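Local coordinates for hypothetical protein, similar to alpha-acetolactate decarboxylase (Staphylococcus aureus subsp. aureus, PDB 1XV2) that probably catalyses the decarboxylation of alpha-acetolactate to acetoin, as a zinc-binding member of the alpha-acetolactate decarboxylase family, at residues A[115-121]-A[154-160]; A[121-125]-A[150-154]; A[40-44]-A[72-76]; A[17-23]-A[136-140]; A[82-88]-A[199-204]. All coordinates share one frame; numbering follows the deposited sequence.

Contact 1 (A[115-121]-A[154-160]); sequences VKIYGTF and IRGAIVG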
# COMPACT_ATOMS: atom_id res chain seq x y z
N VAL A 115 -17.56 -1.15 4.07
CA VAL A 115 -18.80 -1.11 4.82
C VAL A 115 -19.93 -0.48 4.02
O VAL A 115 -19.70 0.36 3.14
CB VAL A 115 -18.67 -0.31 6.14
CG1 VAL A 115 -17.58 -0.92 7.00
CG2 VAL A 115 -18.36 1.14 5.83
N LYS A 116 -21.14 -0.90 4.35
CA LYS A 116 -22.33 -0.37 3.71
C LYS A 116 -23.35 -0.27 4.82
O LYS A 116 -23.66 -1.26 5.49
CB LYS A 116 -22.82 -1.32 2.61
CG LYS A 116 -23.96 -0.73 1.80
CD LYS A 116 -24.35 -1.62 0.62
CE LYS A 116 -25.43 -0.94 -0.22
NZ LYS A 116 -25.80 -1.74 -1.42
N ILE A 117 -23.85 0.94 5.04
CA ILE A 117 -24.84 1.20 6.08
C ILE A 117 -26.05 1.82 5.39
O ILE A 117 -25.98 2.95 4.93
CB ILE A 117 -24.27 2.19 7.12
CG1 ILE A 117 -22.97 1.64 7.70
CG2 ILE A 117 -25.30 2.44 8.21
CD1 ILE A 117 -22.17 2.65 8.50
N TYR A 118 -27.14 1.07 5.32
CA TYR A 118 -28.35 1.55 4.66
C TYR A 118 -29.58 1.56 5.55
O TYR A 118 -29.84 0.61 6.29
CB TYR A 118 -28.66 0.70 3.42
CG TYR A 118 -29.94 1.12 2.75
CD1 TYR A 118 -29.99 2.28 1.98
CD2 TYR A 118 -31.13 0.42 2.98
CE1 TYR A 118 -31.20 2.75 1.46
CE2 TYR A 118 -32.34 0.88 2.46
CZ TYR A 118 -32.37 2.04 1.71
OH TYR A 118 -33.57 2.52 1.23
N GLY A 119 -30.36 2.63 5.45
CA GLY A 119 -31.57 2.76 6.25
C GLY A 119 -31.90 4.21 6.53
O GLY A 119 -31.64 5.08 5.70
N THR A 120 -32.47 4.48 7.70
CA THR A 120 -32.82 5.84 8.08
C THR A 120 -31.80 6.42 9.06
O THR A 120 -31.29 5.72 9.94
CB THR A 120 -34.22 5.89 8.73
OG1 THR A 120 -34.26 4.99 9.84
CG2 THR A 120 -35.29 5.49 7.72
N PHE A 121 -31.49 7.69 8.89
CA PHE A 121 -30.52 8.36 9.75
C PHE A 121 -31.17 9.54 10.44
O PHE A 121 -31.73 10.42 9.78
CB PHE A 121 -29.33 8.84 8.93
CG PHE A 121 -28.54 7.73 8.32
CD1 PHE A 121 -27.49 7.15 9.01
CD2 PHE A 121 -28.87 7.24 7.06
CE1 PHE A 121 -26.77 6.08 8.46
CE2 PHE A 121 -28.16 6.17 6.50
CZ PHE A 121 -27.11 5.60 7.21
N ILE A 154 -33.30 11.15 7.39
CA ILE A 154 -33.15 10.96 5.96
C ILE A 154 -32.83 9.49 5.67
O ILE A 154 -32.14 8.83 6.46
CB ILE A 154 -32.01 11.86 5.42
CG1 ILE A 154 -31.97 11.82 3.89
CG2 ILE A 154 -30.68 11.41 6.00
CD1 ILE A 154 -31.00 12.82 3.29
N ARG A 155 -33.33 8.99 4.56
CA ARG A 155 -33.09 7.61 4.18
C ARG A 155 -32.06 7.58 3.04
O ARG A 155 -32.19 8.29 2.04
CB ARG A 155 -34.40 6.95 3.74
CG ARG A 155 -34.32 5.46 3.51
CD ARG A 155 -35.69 4.88 3.22
NE ARG A 155 -35.62 3.53 2.69
CZ ARG A 155 -36.67 2.86 2.21
NH1 ARG A 155 -37.87 3.42 2.19
NH2 ARG A 155 -36.51 1.63 1.73
N GLY A 156 -31.03 6.75 3.22
CA GLY A 156 -30.00 6.65 2.21
C GLY A 156 -28.99 5.58 2.55
O GLY A 156 -29.26 4.69 3.36
N ALA A 157 -27.81 5.66 1.95
CA ALA A 157 -26.77 4.68 2.19
C ALA A 157 -25.40 5.31 2.35
O ALA A 157 -25.05 6.26 1.65
CB ALA A 157 -26.74 3.66 1.05
N ILE A 158 -24.64 4.77 3.30
CA ILE A 158 -23.28 5.21 3.55
C ILE A 158 -22.40 4.09 3.03
O ILE A 158 -22.66 2.92 3.29
CB ILE A 158 -22.97 5.36 5.05
CG1 ILE A 158 -23.72 6.55 5.65
CG2 ILE A 158 -21.46 5.50 5.25
CD1 ILE A 158 -23.46 6.74 7.14
N VAL A 159 -21.36 4.44 2.28
CA VAL A 159 -20.43 3.45 1.77
C VAL A 159 -19.04 3.99 2.05
O VAL A 159 -18.82 5.20 2.04
CB VAL A 159 -20.60 3.20 0.25
CG1 VAL A 159 -22.01 2.72 -0.05
CG2 VAL A 159 -20.27 4.46 -0.54
N GLY A 160 -18.10 3.09 2.32
CA GLY A 160 -16.76 3.53 2.60
C GLY A 160 -15.81 2.38 2.87
O GLY A 160 -16.14 1.22 2.65
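Tyr118 and Arg155 meet on one face of an antiparallel beta ladder in which strand 113-118 and the start of strand 120-127 pair with strand 154-163. Arg155, extended from CG to NE, brings its NE to Tyr118 OH at 2.7 Å, with the hydroxyl 29° out of the guanidinium plane; a weak second bond runs from Arg155 NH2. Ring and guanidinium planes stand 54° apart. The same hydroxyl is hydrogen-bonded to Asp182, whose carboxylate also makes a weak, long ion pair with Arg155, so three groups converge here. Ala157 CB lies at the edge of the Tyr118 ring, 3.7 Å from Tyr118 CD1.

The other face is apolar. Phe121 carries its ring back along the strand toward Ile158: Phe121 CG lies anti to the carbonyl carbon, and Phe121 CE1 comes within 3.6 Å of Ile158 CD1. Phe179, Phe193 and Val198 pack around the same ring, and the two isoleucines Ile117 and Ile158 touch through their CB atoms.

The backbone fixes this register, with the axes of 115-118 and 154-160 at 170°. Gly119 turns the corner of the chain, and the pairing carries on through it, Gly156 N donating to Gly119 O at 3.1 Å. Beyond the corner, Phe121 N donates to Ile154 O at 2.8 Å.

Contact 2 (A[121-125]-A[150-154]); sequences FKHMH and KRQDI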
# COMPACT_ATOMS: atom_id res chain seq x y z
N PHE A 121 -31.49 7.69 8.89
CA PHE A 121 -30.52 8.36 9.75
C PHE A 121 -31.17 9.54 10.44
O PHE A 121 -31.73 10.42 9.78
CB PHE A 121 -29.33 8.84 8.93
CG PHE A 121 -28.54 7.73 8.32
CD1 PHE A 121 -27.49 7.15 9.01
CD2 PHE A 121 -28.87 7.24 7.06
CE1 PHE A 121 -26.77 6.08 8.46
CE2 PHE A 121 -28.16 6.17 6.50
CZ PHE A 121 -27.11 5.60 7.21
N LYS A 122 -31.09 9.56 11.77
CA LYS A 122 -31.67 10.65 12.55
C LYS A 122 -30.93 11.93 12.21
O LYS A 122 -31.53 13.00 12.12
CB LYS A 122 -31.53 10.37 14.05
CG LYS A 122 -32.09 9.03 14.47
CD LYS A 122 -32.10 8.89 15.99
CE LYS A 122 -33.07 9.88 16.62
NZ LYS A 122 -33.22 9.66 18.09
N HIS A 123 -29.62 11.81 12.02
CA HIS A 123 -28.79 12.96 11.69
C HIS A 123 -27.72 12.58 10.67
O HIS A 123 -27.15 11.50 10.73
CB HIS A 123 -28.13 13.49 12.98
CG HIS A 123 -27.20 14.63 12.76
ND1 HIS A 123 -27.59 15.81 12.16
CD2 HIS A 123 -25.89 14.79 13.07
CE1 HIS A 123 -26.56 16.65 12.12
NE2 HIS A 123 -25.52 16.05 12.66
N MSE A 124 -27.47 13.48 9.72
CA MSE A 124 -26.45 13.25 8.70
C MSE A 124 -25.73 14.57 8.48
O MSE A 124 -26.37 15.61 8.30
CB MSE A 124 -27.10 12.75 7.40
CG MSE A 124 -26.12 12.46 6.26
SE MSE A 124 -24.69 11.22 6.67
CE MSE A 124 -25.72 9.60 6.88
N HIS A 125 -24.40 14.52 8.50
CA HIS A 125 -23.58 15.71 8.32
C HIS A 125 -22.47 15.40 7.32
O HIS A 125 -21.61 14.56 7.58
CB HIS A 125 -22.98 16.11 9.68
CG HIS A 125 -22.10 17.33 9.63
ND1 HIS A 125 -21.51 17.86 10.76
CD2 HIS A 125 -21.71 18.11 8.60
CE1 HIS A 125 -20.79 18.91 10.42
NE2 HIS A 125 -20.90 19.09 9.11
N LYS A 150 -26.29 19.52 6.52
CA LYS A 150 -26.82 18.54 7.46
C LYS A 150 -28.28 18.25 7.15
O LYS A 150 -29.00 19.11 6.65
CB LYS A 150 -26.71 19.06 8.89
CG LYS A 150 -25.32 19.55 9.28
CD LYS A 150 -25.31 20.07 10.70
CE LYS A 150 -23.97 20.72 11.05
NZ LYS A 150 -24.01 21.35 12.40
N ARG A 151 -28.71 17.03 7.46
CA ARG A 151 -30.10 16.63 7.25
C ARG A 151 -30.55 15.82 8.46
O ARG A 151 -29.72 15.39 9.27
CB ARG A 151 -30.23 15.78 5.98
CG ARG A 151 -29.95 16.52 4.69
CD ARG A 151 -30.94 17.65 4.46
NE ARG A 151 -30.70 18.32 3.18
CZ ARG A 151 -31.00 17.81 1.99
NH1 ARG A 151 -31.57 16.61 1.89
NH2 ARG A 151 -30.71 18.49 0.88
N GLN A 152 -31.85 15.63 8.59
CA GLN A 152 -32.41 14.87 9.71
C GLN A 152 -33.46 13.88 9.22
O GLN A 152 -34.24 14.19 8.32
CB GLN A 152 -33.06 15.83 10.72
CG GLN A 152 -32.15 16.94 11.22
CD GLN A 152 -32.89 17.98 12.04
OE1 GLN A 152 -32.29 18.95 12.52
NE2 GLN A 152 -34.19 17.78 12.21
N ASP A 153 -33.48 12.70 9.81
CA ASP A 153 -34.45 11.67 9.44
C ASP A 153 -34.46 11.48 7.93
O ASP A 153 -35.50 11.63 7.28
CB ASP A 153 -35.84 12.08 9.94
CG ASP A 153 -35.85 12.39 11.42
OD1 ASP A 153 -35.52 11.49 12.23
OD2 ASP A 153 -36.17 13.54 11.79
N ILE A 154 -33.30 11.15 7.39
CA ILE A 154 -33.15 10.96 5.96
C ILE A 154 -32.83 9.49 5.67
O ILE A 154 -32.14 8.83 6.46
CB ILE A 154 -32.01 11.86 5.42
CG1 ILE A 154 -31.97 11.82 3.89
CG2 ILE A 154 -30.68 11.41 6.00
CD1 ILE A 154 -31.00 12.82 3.29
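Lys150 crosses to two histidines on one face of an antiparallel ladder between strands 120-127 and 148-151, interrupted by a G1 beta bulge where Asp153 and Ile154 both face Phe121. Lys150 CB lies 3.5 Å from Met124 O. Lys150 CG, set anti to the carbonyl carbon (chi1 -52°), heads an extended chain that runs alongside His125 in the same direction and passes 3.9 Å from His125 CG. Lys150 CD meets the edge of the neighbouring imidazole, 3.9 Å from His123 CE1. Lys150 CE then lies over a face of the His125 ring, a CH-pi contact 3.8 Å from the centroid and 14° off the normal. Lys150 NZ ends 4.6 Å from His125 ND1 without touching it; the other ring nitrogen, His125 NE2, is hydrogen-bonded to Glu148.

On the opposite face, Met124, a selenomethionine, bends at both chi2 and chi3, and its CE rests over one face of the Phe121 ring, while its CB touches Ile154 CG2. Arg151 leads away on that face and forms a salt bridge with Glu149.

Main-chain bonds couple Met124 with Arg151 in both directions. At the bulge, Asp153 N reaches Lys122 O at 3.0 Å, approaching from 59° above the carbonyl plane.

Contact 3 (A[40-44]-A[72-76]); sequences ATLTG and EKVPY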
# COMPACT_ATOMS: atom_id res chain seq x y z
N ALA A 40 -14.77 8.49 -4.14
CA ALA A 40 -13.76 9.17 -4.93
C ALA A 40 -14.10 10.65 -5.04
O ALA A 40 -14.91 11.18 -4.28
CB ALA A 40 -13.67 8.55 -6.33
N THR A 41 -13.45 11.32 -5.98
CA THR A 41 -13.68 12.72 -6.25
C THR A 41 -13.27 12.94 -7.70
O THR A 41 -12.71 12.04 -8.33
CB THR A 41 -12.87 13.63 -5.30
OG1 THR A 41 -13.11 15.00 -5.65
CG2 THR A 41 -11.38 13.31 -5.39
N LEU A 42 -13.56 14.12 -8.24
CA LEU A 42 -13.21 14.40 -9.63
C LEU A 42 -11.96 15.26 -9.77
O LEU A 42 -11.37 15.67 -8.78
CB LEU A 42 -14.39 15.09 -10.33
CG LEU A 42 -15.71 14.33 -10.32
CD1 LEU A 42 -16.75 15.12 -11.08
CD2 LEU A 42 -15.53 12.95 -10.93
N THR A 43 -11.57 15.53 -11.01
CA THR A 43 -10.40 16.35 -11.28
C THR A 43 -10.47 17.62 -10.44
O THR A 43 -11.54 18.21 -10.29
CB THR A 43 -10.32 16.71 -12.78
OG1 THR A 43 -10.26 15.50 -13.55
CG2 THR A 43 -9.08 17.54 -13.07
N GLY A 44 -9.34 18.02 -9.87
CA GLY A 44 -9.29 19.21 -9.04
C GLY A 44 -9.92 18.94 -7.69
O GLY A 44 -10.15 19.86 -6.90
N GLU A 72 -15.77 11.22 -16.96
CA GLU A 72 -15.13 12.16 -16.04
C GLU A 72 -13.88 11.51 -15.47
O GLU A 72 -13.83 10.29 -15.30
CB GLU A 72 -16.08 12.54 -14.90
CG GLU A 72 -17.36 13.24 -15.34
CD GLU A 72 -18.46 12.28 -15.75
OE1 GLU A 72 -18.18 11.07 -15.91
OE2 GLU A 72 -19.61 12.74 -15.91
N LYS A 73 -12.86 12.31 -15.18
CA LYS A 73 -11.62 11.79 -14.64
C LYS A 73 -11.53 11.96 -13.12
O LYS A 73 -12.14 12.87 -12.55
CB LYS A 73 -10.42 12.48 -15.31
CG LYS A 73 -10.24 12.09 -16.78
CD LYS A 73 -9.02 12.75 -17.40
CE LYS A 73 -9.19 14.26 -17.53
NZ LYS A 73 -8.04 14.90 -18.24
N VAL A 74 -10.79 11.07 -12.47
CA VAL A 74 -10.61 11.11 -11.02
C VAL A 74 -9.13 11.04 -10.65
O VAL A 74 -8.36 10.33 -11.29
CB VAL A 74 -11.35 9.93 -10.33
CG1 VAL A 74 -12.83 9.97 -10.69
CG2 VAL A 74 -10.74 8.61 -10.76
N PRO A 75 -8.72 11.78 -9.61
CA PRO A 75 -7.33 11.80 -9.15
C PRO A 75 -7.08 10.79 -8.04
O PRO A 75 -5.94 10.41 -7.78
CB PRO A 75 -7.15 13.23 -8.68
CG PRO A 75 -8.47 13.49 -8.02
CD PRO A 75 -9.47 12.90 -9.00
N TYR A 76 -8.16 10.37 -7.38
CA TYR A 76 -8.10 9.41 -6.28
C TYR A 76 -9.43 8.69 -6.10
O TYR A 76 -10.47 9.33 -5.97
CB TYR A 76 -7.72 10.11 -4.98
CG TYR A 76 -7.68 9.19 -3.78
CD1 TYR A 76 -7.02 7.96 -3.84
CD2 TYR A 76 -8.30 9.54 -2.58
CE1 TYR A 76 -6.97 7.11 -2.74
CE2 TYR A 76 -8.25 8.70 -1.46
CZ TYR A 76 -7.58 7.48 -1.56
OH TYR A 76 -7.53 6.64 -0.47
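The end-to-end directions of 40-43 and 72-76 differ by 118°, so the segments meet at a crossing rather than as a regular ladder, with Leu42 CA and Val74 CA closest at 4.4 Å. Lys73 O is the polar focus: Thr43 N reaches it at 3.1 Å in a weak, bent bond (127° at the hydrogen), and Thr43 OG1 adds another weak one at 3.4 Å.

Thr43 lies alongside Lys73, both pointing the same way. Leu42 crosses Val74, Leu42 CD2 to Val74 CG1 at 4.0 Å, and the same CD2 reaches Glu72 CB. Thr41 meets Pro75 nearly at right angles through CG2 and the proline CG, while Thr41 OG1 lies anti to the backbone N (chi1 178°) and bonds to Gly47 O.

The contact joins the C-terminal end of strand 37-42, in the seven-stranded mixed sheet, to the short strand 73-74. With Thr41 O buried against Val74 CG1 (3.1 Å) and Pro75 CD and lacking any polar partner in the model, cohesion here probably depends more on apolar packing than on the two weak bonds.

Contact 4 (A[17-23]-A[136-140]); sequences LMAGLLE and YTRLI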
# COMPACT_ATOMS: atom_id res chain seq x y z
N LEU A 17 -2.85 12.96 -2.98
CA LEU A 17 -3.93 13.88 -3.32
C LEU A 17 -3.76 15.09 -2.40
O LEU A 17 -3.76 16.23 -2.86
CB LEU A 17 -5.30 13.24 -3.07
CG LEU A 17 -6.52 14.01 -3.59
CD1 LEU A 17 -6.62 13.84 -5.10
CD2 LEU A 17 -7.80 13.50 -2.92
N MSE A 18 -3.59 14.83 -1.10
CA MSE A 18 -3.41 15.88 -0.10
C MSE A 18 -2.22 16.78 -0.46
O MSE A 18 -2.21 17.96 -0.14
CB MSE A 18 -3.16 15.28 1.28
CG MSE A 18 -4.34 14.53 1.89
SE MSE A 18 -5.85 15.66 2.33
CE MSE A 18 -5.13 16.56 3.86
N ALA A 19 -1.23 16.19 -1.12
CA ALA A 19 -0.03 16.91 -1.52
C ALA A 19 -0.27 17.94 -2.62
O ALA A 19 0.59 18.78 -2.88
CB ALA A 19 1.04 15.92 -1.96
N GLY A 20 -1.43 17.87 -3.27
CA GLY A 20 -1.72 18.84 -4.31
C GLY A 20 -1.83 18.31 -5.73
O GLY A 20 -2.03 19.09 -6.66
N LEU A 21 -1.68 17.00 -5.92
CA LEU A 21 -1.79 16.43 -7.25
C LEU A 21 -3.25 16.07 -7.51
O LEU A 21 -3.68 14.94 -7.29
CB LEU A 21 -0.89 15.19 -7.38
CG LEU A 21 0.61 15.51 -7.48
CD1 LEU A 21 1.10 16.10 -6.18
CD2 LEU A 21 1.37 14.24 -7.80
N LEU A 22 -4.00 17.05 -7.99
CA LEU A 22 -5.42 16.88 -8.23
C LEU A 22 -5.83 16.57 -9.67
O LEU A 22 -7.02 16.52 -9.97
CB LEU A 22 -6.16 18.12 -7.73
CG LEU A 22 -5.68 18.65 -6.38
CD1 LEU A 22 -6.55 19.81 -5.93
CD2 LEU A 22 -5.71 17.53 -5.34
N GLU A 23 -4.87 16.38 -10.56
CA GLU A 23 -5.20 16.06 -11.95
C GLU A 23 -5.97 14.75 -12.07
O GLU A 23 -5.65 13.77 -11.40
CB GLU A 23 -3.92 15.98 -12.80
CG GLU A 23 -3.38 17.33 -13.26
CD GLU A 23 -2.16 17.20 -14.16
OE1 GLU A 23 -2.15 16.31 -15.04
OE2 GLU A 23 -1.22 17.99 -13.99
N TYR A 136 -2.69 23.73 -8.97
CA TYR A 136 -3.25 23.24 -7.72
C TYR A 136 -2.41 23.54 -6.48
O TYR A 136 -1.22 23.85 -6.58
CB TYR A 136 -3.47 21.73 -7.81
CG TYR A 136 -4.42 21.32 -8.91
CD1 TYR A 136 -5.75 21.76 -8.91
CD2 TYR A 136 -4.00 20.48 -9.94
CE1 TYR A 136 -6.63 21.36 -9.92
CE2 TYR A 136 -4.87 20.08 -10.95
CZ TYR A 136 -6.18 20.53 -10.93
OH TYR A 136 -7.05 20.13 -11.92
N THR A 137 -3.04 23.44 -5.31
CA THR A 137 -2.38 23.66 -4.03
C THR A 137 -2.70 22.44 -3.17
O THR A 137 -3.40 21.53 -3.62
CB THR A 137 -2.92 24.90 -3.30
OG1 THR A 137 -4.30 24.69 -2.96
CG2 THR A 137 -2.80 26.14 -4.18
N ARG A 138 -2.19 22.43 -1.95
CA ARG A 138 -2.45 21.31 -1.05
C ARG A 138 -3.95 21.25 -0.78
O ARG A 138 -4.59 22.27 -0.54
CB ARG A 138 -1.66 21.48 0.25
CG ARG A 138 -0.15 21.58 0.04
CD ARG A 138 0.60 21.58 1.36
NE ARG A 138 0.50 20.29 2.04
CZ ARG A 138 1.12 19.19 1.63
NH1 ARG A 138 1.88 19.20 0.55
NH2 ARG A 138 0.96 18.06 2.31
N LEU A 139 -4.51 20.05 -0.82
CA LEU A 139 -5.94 19.84 -0.63
C LEU A 139 -6.51 20.39 0.68
O LEU A 139 -7.72 20.62 0.79
CB LEU A 139 -6.26 18.35 -0.75
CG LEU A 139 -7.74 18.00 -0.90
CD1 LEU A 139 -8.34 18.77 -2.07
CD2 LEU A 139 -7.90 16.51 -1.12
N ILE A 140 -5.65 20.59 1.67
CA ILE A 140 -6.10 21.11 2.96
C ILE A 140 -6.75 22.48 2.80
O ILE A 140 -7.63 22.86 3.58
CB ILE A 140 -4.92 21.22 3.96
CG1 ILE A 140 -5.43 21.64 5.33
CG2 ILE A 140 -3.88 22.21 3.44
CD1 ILE A 140 -6.41 20.67 5.95
O HOH W 1 -3.31 19.13 2.17
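The Tyr136 ring receives Leu22 CB squarely over one face, 3.7 Å from the centroid and only 4° off the normal, a CH-pi contact; Leu22 CD1 also reaches Tyr136 CD1. At the ring edge, in plane, lies Glu23 CG, 3.9 Å from Tyr136 CE2. The contact sets loop 136-140 against the end of helix 14-18, which closes in a Schellman motif: Gly20, at phi 114°, is the first residue to leave helical angles, and Gly20 N bonds back to Leu17 O.

The second flat group, the Arg138 guanidinium, has Met18 O over one face, 3.9 Å above its plane. Bent at chi3 (68°), the arginine lays this group along the helix end, with NH1 near Ala19 CA. Its charge is matched beyond the contact by a salt bridge to Glu232, and NH1 also donates to Asp225 O. Where the loop runs past the terminus, Gly20 CA makes a CA-H...O contact with Thr137 O at 3.2 Å.

Leu139 packs on the last turn of the helix. With its CG anti to the backbone N, Leu139 CD2 comes to Leu17 CD2 at 3.5 Å, while selenomethionine Met18 touches the same methyl through SE. Met18 O accepts from Leu139 N at 3.2 Å, and a water 2.8 Å from Met18 O and 2.8 Å from Ile140 N donates to the first and accepts from the second.

Contact 5 (A[82-88]-A[199-204]); sequences FKASKTF and VVEIQN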
# COMPACT_ATOMS: atom_id res chain seq x y z
N PHE A 82 -18.43 -5.30 -4.02
CA PHE A 82 -18.97 -5.59 -2.70
C PHE A 82 -19.66 -6.93 -2.53
O PHE A 82 -20.69 -7.20 -3.14
CB PHE A 82 -19.92 -4.48 -2.25
CG PHE A 82 -20.19 -4.47 -0.77
CD1 PHE A 82 -19.14 -4.30 0.13
CD2 PHE A 82 -21.47 -4.67 -0.28
CE1 PHE A 82 -19.37 -4.31 1.50
CE2 PHE A 82 -21.72 -4.69 1.09
CZ PHE A 82 -20.66 -4.51 1.99
N LYS A 83 -19.07 -7.76 -1.68
CA LYS A 83 -19.59 -9.08 -1.35
C LYS A 83 -19.59 -9.15 0.18
O LYS A 83 -18.59 -9.52 0.79
CB LYS A 83 -18.67 -10.16 -1.94
CG LYS A 83 -18.99 -11.58 -1.49
CD LYS A 83 -20.35 -12.05 -1.98
CE LYS A 83 -20.68 -13.43 -1.43
NZ LYS A 83 -20.74 -13.41 0.06
N ALA A 84 -20.71 -8.77 0.78
CA ALA A 84 -20.84 -8.76 2.23
C ALA A 84 -20.56 -10.11 2.87
O ALA A 84 -21.18 -11.11 2.52
CB ALA A 84 -22.24 -8.29 2.63
N SER A 85 -19.61 -10.13 3.81
CA SER A 85 -19.28 -11.37 4.50
C SER A 85 -19.99 -11.41 5.85
O SER A 85 -20.01 -12.44 6.52
CB SER A 85 -17.77 -11.49 4.69
OG SER A 85 -17.24 -10.33 5.29
N LYS A 86 -20.58 -10.28 6.23
CA LYS A 86 -21.31 -10.17 7.48
C LYS A 86 -22.35 -9.06 7.40
O LYS A 86 -22.10 -8.00 6.83
CB LYS A 86 -20.35 -9.90 8.65
CG LYS A 86 -21.05 -9.81 10.00
CD LYS A 86 -20.07 -9.66 11.15
CE LYS A 86 -19.31 -10.94 11.43
NZ LYS A 86 -18.37 -10.79 12.58
N THR A 87 -23.53 -9.33 7.95
CA THR A 87 -24.63 -8.37 7.96
C THR A 87 -25.21 -8.31 9.36
O THR A 87 -25.23 -9.32 10.07
CB THR A 87 -25.73 -8.80 6.97
OG1 THR A 87 -25.17 -8.97 5.66
CG2 THR A 87 -26.83 -7.76 6.91
N PHE A 88 -25.70 -7.14 9.76
CA PHE A 88 -26.29 -6.96 11.09
C PHE A 88 -26.93 -5.58 11.24
O PHE A 88 -26.44 -4.60 10.69
CB PHE A 88 -25.23 -7.18 12.17
CG PHE A 88 -24.11 -6.18 12.14
CD1 PHE A 88 -24.24 -4.95 12.80
CD2 PHE A 88 -22.93 -6.46 11.48
CE1 PHE A 88 -23.19 -4.02 12.78
CE2 PHE A 88 -21.88 -5.54 11.45
CZ PHE A 88 -22.01 -4.32 12.11
N VAL A 199 -29.06 -1.19 8.44
CA VAL A 199 -28.48 -2.52 8.31
C VAL A 199 -27.02 -2.27 7.93
O VAL A 199 -26.74 -1.44 7.06
CB VAL A 199 -29.16 -3.34 7.19
CG1 VAL A 199 -28.42 -4.66 6.99
CG2 VAL A 199 -30.61 -3.60 7.55
N VAL A 200 -26.10 -2.97 8.58
CA VAL A 200 -24.69 -2.81 8.30
C VAL A 200 -24.11 -4.04 7.62
O VAL A 200 -24.28 -5.17 8.10
CB VAL A 200 -23.87 -2.55 9.59
CG1 VAL A 200 -22.40 -2.37 9.25
CG2 VAL A 200 -24.41 -1.32 10.31
N GLU A 201 -23.43 -3.82 6.50
CA GLU A 201 -22.79 -4.90 5.75
C GLU A 201 -21.29 -4.65 5.73
O GLU A 201 -20.84 -3.53 5.47
CB GLU A 201 -23.33 -4.96 4.32
CG GLU A 201 -24.75 -5.45 4.22
CD GLU A 201 -25.32 -5.31 2.82
OE1 GLU A 201 -25.53 -4.16 2.38
OE2 GLU A 201 -25.53 -6.34 2.15
N ILE A 202 -20.52 -5.69 6.02
CA ILE A 202 -19.07 -5.57 6.04
C ILE A 202 -18.42 -6.60 5.12
O ILE A 202 -18.96 -7.68 4.89
CB ILE A 202 -18.50 -5.80 7.46
CG1 ILE A 202 -19.15 -4.84 8.45
CG2 ILE A 202 -17.00 -5.59 7.47
CD1 ILE A 202 -18.68 -5.02 9.88
N GLN A 203 -17.25 -6.24 4.59
CA GLN A 203 -16.49 -7.13 3.73
C GLN A 203 -15.02 -6.96 4.09
O GLN A 203 -14.49 -5.85 4.06
CB GLN A 203 -16.70 -6.78 2.25
CG GLN A 203 -15.94 -7.71 1.31
CD GLN A 203 -16.08 -7.33 -0.15
OE1 GLN A 203 -15.64 -8.06 -1.03
NE2 GLN A 203 -16.71 -6.19 -0.41
N ASN A 204 -14.37 -8.07 4.45
CA ASN A 204 -12.96 -8.04 4.82
C ASN A 204 -12.11 -8.37 3.60
O ASN A 204 -12.39 -9.32 2.88
CB ASN A 204 -12.70 -9.04 5.94
CG ASN A 204 -13.65 -8.85 7.12
OD1 ASN A 204 -13.59 -7.83 7.82
ND2 ASN A 204 -14.52 -9.82 7.34
O HOH W 2 -26.44 -8.56 3.33
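Phe88 and Val200 lie side by side and point the same way, Val200 CB sitting over one face of the Phe88 ring, 3.8 Å from its centroid and 22° off the normal. Phe88 has its CG between the backbone N and the carbonyl carbon, which swings the ring across its neighbour; Ile202 CD1 then meets the ring edge, 3.6 Å from Phe88 CE2. Ile102 and Glu105 of helix 95-105 pack on this same face of the sheet.

Thr87 and Glu201 also run alongside each other, on the opposite face. They share a water that lies 2.7 Å from Thr87 OG1 and donates to Glu201 OE2. Thr87 CG2 presses tightly on Val199 CG1.

These pairs belong to an antiparallel ladder between strands 86-94 and 198-204. It starts with a classic beta bulge: Ser85 and Lys86 both face Ile202. Ile202 O accepts Ser85 N at 2.8 Å, nearly in line with the C=O bond, and Ser85 OG from 44° above the carbonyl plane, while Lys86 N adds a weak third bond.

Before the bulge, Phe82 crosses Glu201 with ring and carboxylate planes 84° apart. Glu201 CB meets the ring edge, 3.6 Å from Phe82 CZ, and Gln203 slides past Phe82 in the opposite direction, Gln203 CB lying 3.7 Å from Phe82 CE1.

In the fold
Contacts 1, 2 and 5 belong to one curled antiparallel sheet. Contacts 1 and 5 are partly buried, contact 2 lies at the surface. Contact 1 touches both: it shares Phe121 and Ile154 with contact 2, where strand 120-127 continues, and joins contact 5 through main-chain bonds, Lys116 O to Glu201 N at 2.8 Å. All three rely on ladder bonds, but histidine-lysine packing marks contact 2, while contact 5 adds a water bridge. Contacts 3 and 4, 11 Å apart between centres, are joined by Gly44 N to Leu22 O. Both are partly buried and lack a ladder, using apolar packing with few, partly weak, bonds. The side chain of Thr41 lies about 7 Å from the bound zinc ion, that of Leu17 about 8 Å.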